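PDB 2NVO: RNA-binding protein RO60 from Deinococcus radiodurans, which binds several small RNAs that accumulate during recovery from ultraviolet irradiation and contributes to the organism's resistance to that radiation. Local coordinates for residues A[46-51]-A[85-90]; A[260-265]-A[281-286]; A[362-367]-A[403-408]. All coordinates share one frame; numbering follows the deposited sequence.

Contact 1. Residues A[46-51]-A[85-90]; sequences RFLVLG and RVTLDV
Thr-87 OG1 is a buried hydroxyl that is hydrogen-bonded to the carbonyl O of Ala-83, one turn back in its own helix, while Leu-48 CD1 lies 3.8 Å from OG1. The case illustrates how two helices of the horseshoe-shaped TROVE domain, which is built of HEAT-like repeats, can meet through essentially one large side chain. The axes of segments 46-50 and 85-90 come within 10.2 Å and cross at -37°, a gap that a leucine is long enough to bridge. Leu-48 carries CG beside its backbone N and opposite the carbonyl carbon (chi1 -70°), which extends the isobutyl group across to helix 80-93. There CD1 is received by three residues spaced along one side of the helix, with Val-86 CG1 at 3.9 Å from CD1 and Val-90 beyond it, while the side chain runs at about a right angle to that of Thr-87. Val-105 of helix 100-112 also touches both Leu-48 and Thr-87, completing the buried apolar setting. Behind this interface Arg-46 turns the other way, and its NH2 hydrogen-bonds to the carbonyls of Arg-510 and Val-534, linking the same helix to the C-terminal part of the chain. Val-90 closes the leucine site with both methyls: CG2 lies 3.7 Å from Leu-48 CD1, and CG1 rests 4.0 Å from Leu-48 CB.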
# COMPACT_ATOMS: atom_id res chain seq x y z
N ARG A 46 12.51 -11.25 2.55
CA ARG A 46 11.91 -10.50 3.65
C ARG A 46 12.27 -9.03 3.56
O ARG A 46 11.43 -8.17 3.77
CB ARG A 46 12.32 -11.06 5.01
CG ARG A 46 11.62 -10.35 6.17
CD ARG A 46 11.78 -11.11 7.48
NE ARG A 46 10.98 -12.33 7.47
CZ ARG A 46 10.73 -13.07 8.55
NH1 ARG A 46 11.20 -12.71 9.73
NH2 ARG A 46 9.98 -14.17 8.44
N PHE A 47 13.52 -8.74 3.25
CA PHE A 47 13.96 -7.37 3.09
C PHE A 47 13.23 -6.69 1.93
O PHE A 47 12.86 -5.51 2.01
CB PHE A 47 15.47 -7.31 2.89
CG PHE A 47 15.98 -5.96 2.51
CD1 PHE A 47 16.37 -5.05 3.48
CD2 PHE A 47 16.07 -5.59 1.17
CE1 PHE A 47 16.83 -3.79 3.13
CE2 PHE A 47 16.53 -4.33 0.82
CZ PHE A 47 16.91 -3.44 1.80
N LEU A 48 13.03 -7.43 0.85
CA LEU A 48 12.33 -6.90 -0.32
C LEU A 48 10.87 -6.57 -0.07
O LEU A 48 10.34 -5.60 -0.62
CB LEU A 48 12.43 -7.89 -1.48
CG LEU A 48 13.82 -8.03 -2.08
CD1 LEU A 48 13.87 -9.21 -3.04
CD2 LEU A 48 14.19 -6.73 -2.80
N VAL A 49 10.20 -7.36 0.76
CA VAL A 49 8.79 -7.11 1.05
C VAL A 49 8.58 -6.07 2.14
O VAL A 49 7.79 -5.15 1.98
CB VAL A 49 8.06 -8.41 1.49
CG1 VAL A 49 6.65 -8.08 2.03
CG2 VAL A 49 7.98 -9.38 0.34
N LEU A 50 9.29 -6.22 3.25
CA LEU A 50 9.09 -5.34 4.40
C LEU A 50 9.87 -4.04 4.26
O LEU A 50 9.45 -3.02 4.77
CB LEU A 50 9.51 -6.04 5.69
CG LEU A 50 8.75 -7.33 6.01
CD1 LEU A 50 9.17 -7.89 7.36
CD2 LEU A 50 7.26 -7.06 5.97
N GLY A 51 11.00 -4.09 3.57
CA GLY A 51 11.84 -2.92 3.41
C GLY A 51 12.73 -2.78 4.62
O GLY A 51 13.29 -1.71 4.88
N ARG A 85 17.77 -12.98 -9.03
CA ARG A 85 16.68 -13.91 -9.25
C ARG A 85 15.60 -13.74 -8.17
O ARG A 85 14.41 -13.70 -8.47
CB ARG A 85 17.18 -15.36 -9.28
CG ARG A 85 16.12 -16.41 -8.96
CD ARG A 85 16.65 -17.83 -9.13
NE ARG A 85 18.00 -17.98 -8.59
CZ ARG A 85 18.28 -18.42 -7.36
NH1 ARG A 85 17.29 -18.76 -6.54
NH2 ARG A 85 19.54 -18.52 -6.96
N VAL A 86 16.04 -13.63 -6.92
CA VAL A 86 15.15 -13.36 -5.80
C VAL A 86 14.36 -12.07 -6.04
O VAL A 86 13.15 -12.02 -5.85
CB VAL A 86 15.95 -13.27 -4.47
CG1 VAL A 86 15.04 -12.93 -3.30
CG2 VAL A 86 16.70 -14.58 -4.20
N THR A 87 15.06 -11.03 -6.48
CA THR A 87 14.44 -9.74 -6.72
C THR A 87 13.38 -9.78 -7.81
O THR A 87 12.31 -9.20 -7.66
CB THR A 87 15.49 -8.64 -7.01
OG1 THR A 87 16.29 -8.46 -5.86
CG2 THR A 87 14.84 -7.32 -7.36
N LEU A 88 13.65 -10.49 -8.90
CA LEU A 88 12.66 -10.60 -9.96
C LEU A 88 11.44 -11.41 -9.52
O LEU A 88 10.31 -11.06 -9.83
CB LEU A 88 13.27 -11.17 -11.25
CG LEU A 88 13.90 -10.12 -12.18
CD1 LEU A 88 14.84 -9.20 -11.41
CD2 LEU A 88 14.63 -10.80 -13.33
N ASP A 89 11.69 -12.50 -8.78
CA ASP A 89 10.63 -13.32 -8.20
C ASP A 89 9.67 -12.48 -7.35
O ASP A 89 8.45 -12.65 -7.41
CB ASP A 89 11.21 -14.45 -7.35
CG ASP A 89 11.78 -15.60 -8.18
OD1 ASP A 89 12.29 -16.57 -7.58
OD2 ASP A 89 11.72 -15.54 -9.43
N VAL A 90 10.23 -11.59 -6.54
CA VAL A 90 9.40 -10.75 -5.68
C VAL A 90 8.63 -9.71 -6.49
O VAL A 90 7.44 -9.50 -6.26
CB VAL A 90 10.24 -10.05 -4.60
CG1 VAL A 90 9.40 -8.97 -3.90
CG2 VAL A 90 10.77 -11.07 -3.60

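Contact 2. Residues A[260-265]-A[281-286]; sequences EVYRAA and LGRVGV
The ring of Tyr-262 and the guanidinium groups of Arg-263 and Arg-283 are the flat groups here, and each meets its partners across the contact obliquely. Val-284 makes the tightest approach to the phenol, with CG1 3.4 Å from Tyr-262 CD2. Its second methyl, CG2, sits 3.7 Å from Tyr-262 CB, so the two methyls bear on CB and the CD2-CE2 bond, and the two side chains run at about a right angle. Leu-281 CD2 supports the same CB from 3.8 Å. Farther out, Arg-283 NH2 comes within 4.2 Å of Tyr-262 CE2, while NH1 of that arginine is hydrogen-bonded to the side chain of Asn-280.

Arg-263 makes a second, more polar part of the contact. With CG anti to the backbone N (chi1 -161°) and the chain bent at chi3, its guanidinium swings back beside Glu-260, whose OE2 forms a salt bridge of 2.7 Å with Arg-263 NH1. NH2 lies 3.9 Å from Val-286 CG2 and is joined to Val-286 O through a water held by weak bonds at both ends.

The receiving backbone is a helix ending with features of a Schellman motif: Val-286 N bonds back to Leu-281 O at 2.9 Å, and Gly-285 has positive phi (70°). The contact thus fastens helix 259-266 to the C-terminal end of helix 271-283 in the TROVE domain. Tyr-262 also reaches Trp-273 and Asn-277 of helix 271-283, whereas Val-261 and Ala-264 pack on helix 235-245.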
# COMPACT_ATOMS: atom_id res chain seq x y z
N GLU A 260 -17.48 21.36 -12.27
CA GLU A 260 -17.42 20.77 -13.61
C GLU A 260 -16.16 19.94 -13.81
O GLU A 260 -16.14 18.99 -14.58
CB GLU A 260 -17.53 21.84 -14.70
CG GLU A 260 -18.76 22.73 -14.54
CD GLU A 260 -20.01 21.94 -14.23
OE1 GLU A 260 -20.18 20.83 -14.80
OE2 GLU A 260 -20.83 22.42 -13.42
N VAL A 261 -15.10 20.32 -13.10
CA VAL A 261 -13.84 19.59 -13.16
C VAL A 261 -13.96 18.25 -12.45
O VAL A 261 -13.46 17.23 -12.92
CB VAL A 261 -12.68 20.41 -12.55
CG1 VAL A 261 -11.54 19.50 -12.12
CG2 VAL A 261 -12.20 21.46 -13.55
N TYR A 262 -14.64 18.24 -11.31
CA TYR A 262 -14.82 17.00 -10.57
C TYR A 262 -15.90 16.12 -11.19
O TYR A 262 -15.71 14.92 -11.36
CB TYR A 262 -15.06 17.27 -9.08
CG TYR A 262 -13.75 17.29 -8.35
CD1 TYR A 262 -12.99 16.12 -8.24
CD2 TYR A 262 -13.23 18.46 -7.82
CE1 TYR A 262 -11.78 16.11 -7.61
CE2 TYR A 262 -12.00 18.46 -7.17
CZ TYR A 262 -11.28 17.28 -7.08
OH TYR A 262 -10.06 17.25 -6.45
N ARG A 263 -17.02 16.74 -11.54
CA ARG A 263 -18.04 16.10 -12.35
C ARG A 263 -17.37 15.33 -13.49
O ARG A 263 -17.66 14.16 -13.73
CB ARG A 263 -18.98 17.16 -12.92
CG ARG A 263 -20.32 16.65 -13.40
CD ARG A 263 -21.33 17.77 -13.40
NE ARG A 263 -21.82 18.07 -12.06
CZ ARG A 263 -22.27 19.27 -11.69
NH1 ARG A 263 -22.26 20.26 -12.56
NH2 ARG A 263 -22.72 19.49 -10.46
N ALA A 264 -16.46 16.01 -14.18
CA ALA A 264 -15.78 15.43 -15.32
C ALA A 264 -14.88 14.28 -14.91
O ALA A 264 -14.75 13.28 -15.62
CB ALA A 264 -14.99 16.50 -16.07
N ALA A 265 -14.25 14.42 -13.74
CA ALA A 265 -13.30 13.42 -13.25
C ALA A 265 -13.98 12.10 -12.86
O ALA A 265 -13.42 11.02 -13.05
CB ALA A 265 -12.51 13.99 -12.07
N LEU A 281 -15.98 15.96 -3.66
CA LEU A 281 -17.20 16.10 -4.44
C LEU A 281 -18.28 16.81 -3.64
O LEU A 281 -19.10 17.54 -4.19
CB LEU A 281 -17.70 14.71 -4.87
CG LEU A 281 -16.80 14.04 -5.91
CD1 LEU A 281 -16.98 12.52 -5.95
CD2 LEU A 281 -17.07 14.64 -7.27
N GLY A 282 -18.27 16.61 -2.33
CA GLY A 282 -19.18 17.31 -1.47
C GLY A 282 -18.79 18.77 -1.43
O GLY A 282 -19.64 19.66 -1.31
N ARG A 283 -17.48 19.00 -1.55
CA ARG A 283 -16.90 20.34 -1.41
C ARG A 283 -17.19 21.17 -2.64
O ARG A 283 -17.81 22.23 -2.54
CB ARG A 283 -15.38 20.24 -1.20
CG ARG A 283 -14.74 21.56 -0.79
CD ARG A 283 -13.22 21.45 -0.66
NE ARG A 283 -12.53 21.45 -1.95
CZ ARG A 283 -11.79 20.44 -2.40
NH1 ARG A 283 -11.66 19.35 -1.65
NH2 ARG A 283 -11.19 20.51 -3.58
N VAL A 284 -16.75 20.68 -3.80
CA VAL A 284 -16.99 21.34 -5.08
C VAL A 284 -18.45 21.32 -5.52
O VAL A 284 -18.75 21.54 -6.69
CB VAL A 284 -16.14 20.73 -6.19
CG1 VAL A 284 -14.69 20.68 -5.77
CG2 VAL A 284 -16.64 19.34 -6.52
N GLY A 285 -19.37 21.04 -4.58
CA GLY A 285 -20.79 21.19 -4.82
C GLY A 285 -21.45 20.20 -5.77
O GLY A 285 -22.57 20.44 -6.25
N VAL A 286 -20.78 19.09 -6.03
CA VAL A 286 -21.32 18.06 -6.90
C VAL A 286 -22.23 17.05 -6.17
O VAL A 286 -23.23 16.57 -6.72
CB VAL A 286 -20.18 17.29 -7.59
CG1 VAL A 286 -20.69 15.98 -8.17
CG2 VAL A 286 -19.53 18.16 -8.65
O HOH W 1 -23.40 16.96 -10.01

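Contact 3. Residues A[362-367]-A[403-408]; sequences NTRHLL and EPDALT
Backbone hydrogen bonds between parallel strands 364-369 and 405-411 join His-365 N to Asp-405 O (2.9 Å), Leu-407 N to His-365 O and Leu-367 N to Leu-407 O. This is a worked example of a beta-alpha-beta crossover in a von Willebrand factor A-like domain, with helix 388-402 making the connection. The first and third bonds are nearly straight at the hydrogen.

Charged groups serve the strand entrances. Glu-403, just past the helix, is bent at chi2 so that its carboxylate reaches the chain leading into strand 364-369: OE1 accepts Thr-363 N at 3.2 Å and, weakly, Asn-362 N, while OE2 takes the amide of Ala-361. Three consecutive N-H groups thus share one carboxylate. Arg-364 NH2 forms a salt bridge of 2.7 Å with Asp-405 OD1. NH1 is equally near to that oxygen, which lies out of the guanidinium plane and unusually close to CZ, so the fine geometry of the pair is doubtful; the guanidinium and carboxylate planes are 59° apart, Asp-405 CB lies over one guanidinium face, and NE is fixed by the carbonyl of Asp-456.

A CH-pi contact places Glu-403 CG over the His-365 ring, 4.1 Å from its centroid, with the carboxylate stacked at 26° to the ring.

Apolar packing divides between the sheet faces. Leu-367 and Thr-408 lie against helix 388-402. On the other face Leu-366 and Leu-407 run side by side, both touching Trp-449 of helix 445-452, tightly enough that Leu-366 CD1 is 3.5 Å from Leu-407 CD2.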
# COMPACT_ATOMS: atom_id res chain seq x y z
N ASN A 362 -5.81 -18.75 4.66
CA ASN A 362 -6.19 -20.15 4.76
C ASN A 362 -5.44 -20.86 5.87
O ASN A 362 -4.94 -21.97 5.68
CB ASN A 362 -5.99 -20.86 3.41
CG ASN A 362 -6.68 -22.19 3.37
OD1 ASN A 362 -7.73 -22.38 3.99
ND2 ASN A 362 -6.10 -23.14 2.63
N THR A 363 -5.34 -20.22 7.02
CA THR A 363 -4.73 -20.81 8.20
C THR A 363 -5.69 -20.61 9.36
O THR A 363 -6.62 -19.80 9.27
CB THR A 363 -3.37 -20.16 8.55
OG1 THR A 363 -3.59 -18.80 8.97
CG2 THR A 363 -2.42 -20.16 7.34
N ARG A 364 -5.47 -21.36 10.43
CA ARG A 364 -6.34 -21.28 11.58
C ARG A 364 -5.79 -20.21 12.50
O ARG A 364 -4.66 -20.28 12.95
CB ARG A 364 -6.42 -22.64 12.29
CG ARG A 364 -6.91 -23.74 11.34
CD ARG A 364 -6.78 -25.10 11.98
NE ARG A 364 -7.34 -25.08 13.32
CZ ARG A 364 -8.63 -25.18 13.61
NH1 ARG A 364 -9.54 -25.32 12.65
NH2 ARG A 364 -9.01 -25.14 14.88
N HIS A 365 -6.60 -19.20 12.76
CA HIS A 365 -6.15 -17.99 13.45
C HIS A 365 -6.70 -17.94 14.86
O HIS A 365 -7.83 -18.36 15.09
CB HIS A 365 -6.64 -16.73 12.70
CG HIS A 365 -5.85 -16.41 11.48
ND1 HIS A 365 -5.24 -15.18 11.28
CD2 HIS A 365 -5.55 -17.15 10.38
CE1 HIS A 365 -4.60 -15.18 10.12
NE2 HIS A 365 -4.78 -16.36 9.56
N LEU A 366 -5.91 -17.42 15.79
CA LEU A 366 -6.41 -17.03 17.10
C LEU A 366 -6.06 -15.54 17.22
O LEU A 366 -4.89 -15.18 17.18
CB LEU A 366 -5.73 -17.81 18.21
CG LEU A 366 -6.22 -17.59 19.64
CD1 LEU A 366 -7.66 -17.94 19.77
CD2 LEU A 366 -5.39 -18.39 20.67
N LEU A 367 -7.08 -14.71 17.35
CA LEU A 367 -6.89 -13.25 17.40
C LEU A 367 -7.08 -12.84 18.85
O LEU A 367 -8.09 -13.16 19.46
CB LEU A 367 -7.91 -12.53 16.51
CG LEU A 367 -7.55 -12.09 15.09
CD1 LEU A 367 -7.02 -13.26 14.26
CD2 LEU A 367 -8.74 -11.41 14.39
N GLU A 403 -11.30 -16.88 7.03
CA GLU A 403 -10.29 -17.89 7.33
C GLU A 403 -10.98 -19.20 7.70
O GLU A 403 -12.13 -19.20 8.13
CB GLU A 403 -9.38 -17.42 8.47
CG GLU A 403 -8.55 -16.16 8.15
CD GLU A 403 -7.50 -16.39 7.07
OE1 GLU A 403 -7.18 -17.58 6.80
OE2 GLU A 403 -6.98 -15.39 6.50
N PRO A 404 -10.27 -20.33 7.52
CA PRO A 404 -10.79 -21.68 7.81
C PRO A 404 -11.29 -21.74 9.22
O PRO A 404 -12.33 -22.33 9.53
CB PRO A 404 -9.54 -22.57 7.71
CG PRO A 404 -8.56 -21.81 6.94
CD PRO A 404 -8.91 -20.36 6.96
N ASP A 405 -10.53 -21.12 10.11
CA ASP A 405 -10.95 -21.03 11.48
C ASP A 405 -10.39 -19.76 12.10
O ASP A 405 -9.34 -19.25 11.71
CB ASP A 405 -10.46 -22.24 12.26
CG ASP A 405 -11.40 -22.63 13.38
OD1 ASP A 405 -11.09 -23.62 14.07
OD2 ASP A 405 -12.45 -21.96 13.57
N ALA A 406 -11.12 -19.23 13.06
CA ALA A 406 -10.66 -18.05 13.75
C ALA A 406 -11.38 -18.05 15.08
O ALA A 406 -12.53 -18.43 15.17
CB ALA A 406 -11.01 -16.82 12.96
N LEU A 407 -10.69 -17.66 16.12
CA LEU A 407 -11.34 -17.53 17.40
C LEU A 407 -10.80 -16.22 17.93
O LEU A 407 -9.62 -15.98 17.77
CB LEU A 407 -10.90 -18.69 18.30
CG LEU A 407 -11.16 -18.58 19.80
CD1 LEU A 407 -12.63 -18.54 20.10
CD2 LEU A 407 -10.52 -19.77 20.52
N THR A 408 -11.65 -15.38 18.53
CA THR A 408 -11.17 -14.12 19.13
C THR A 408 -11.21 -14.16 20.65
O THR A 408 -12.23 -14.51 21.26
CB THR A 408 -11.98 -12.90 18.67
OG1 THR A 408 -13.25 -12.92 19.32
CG2 THR A 408 -12.15 -12.93 17.15

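Overall arrangement
From the N terminus the chain first closes contact 1, whose 33-residue connection includes strand 56-59, an outer strand of the sheet to which contact 3 belongs. The N-terminal region therefore contributes to both halves of the ring. Contact 2 follows with a shorter closure of 15 residues, most of them helical, on the opposite side of the chain's centre; about 41 Å separates the centres of the two contacts. Contact 3 comes last, its crossover passing through Ser-372 and Ser-374 of the calcium site. The three loops run in series, neither nesting nor crossing: two join helices of the TROVE horseshoe, and the third joins two neighbouring strands in the VWFA-like domain that closes it.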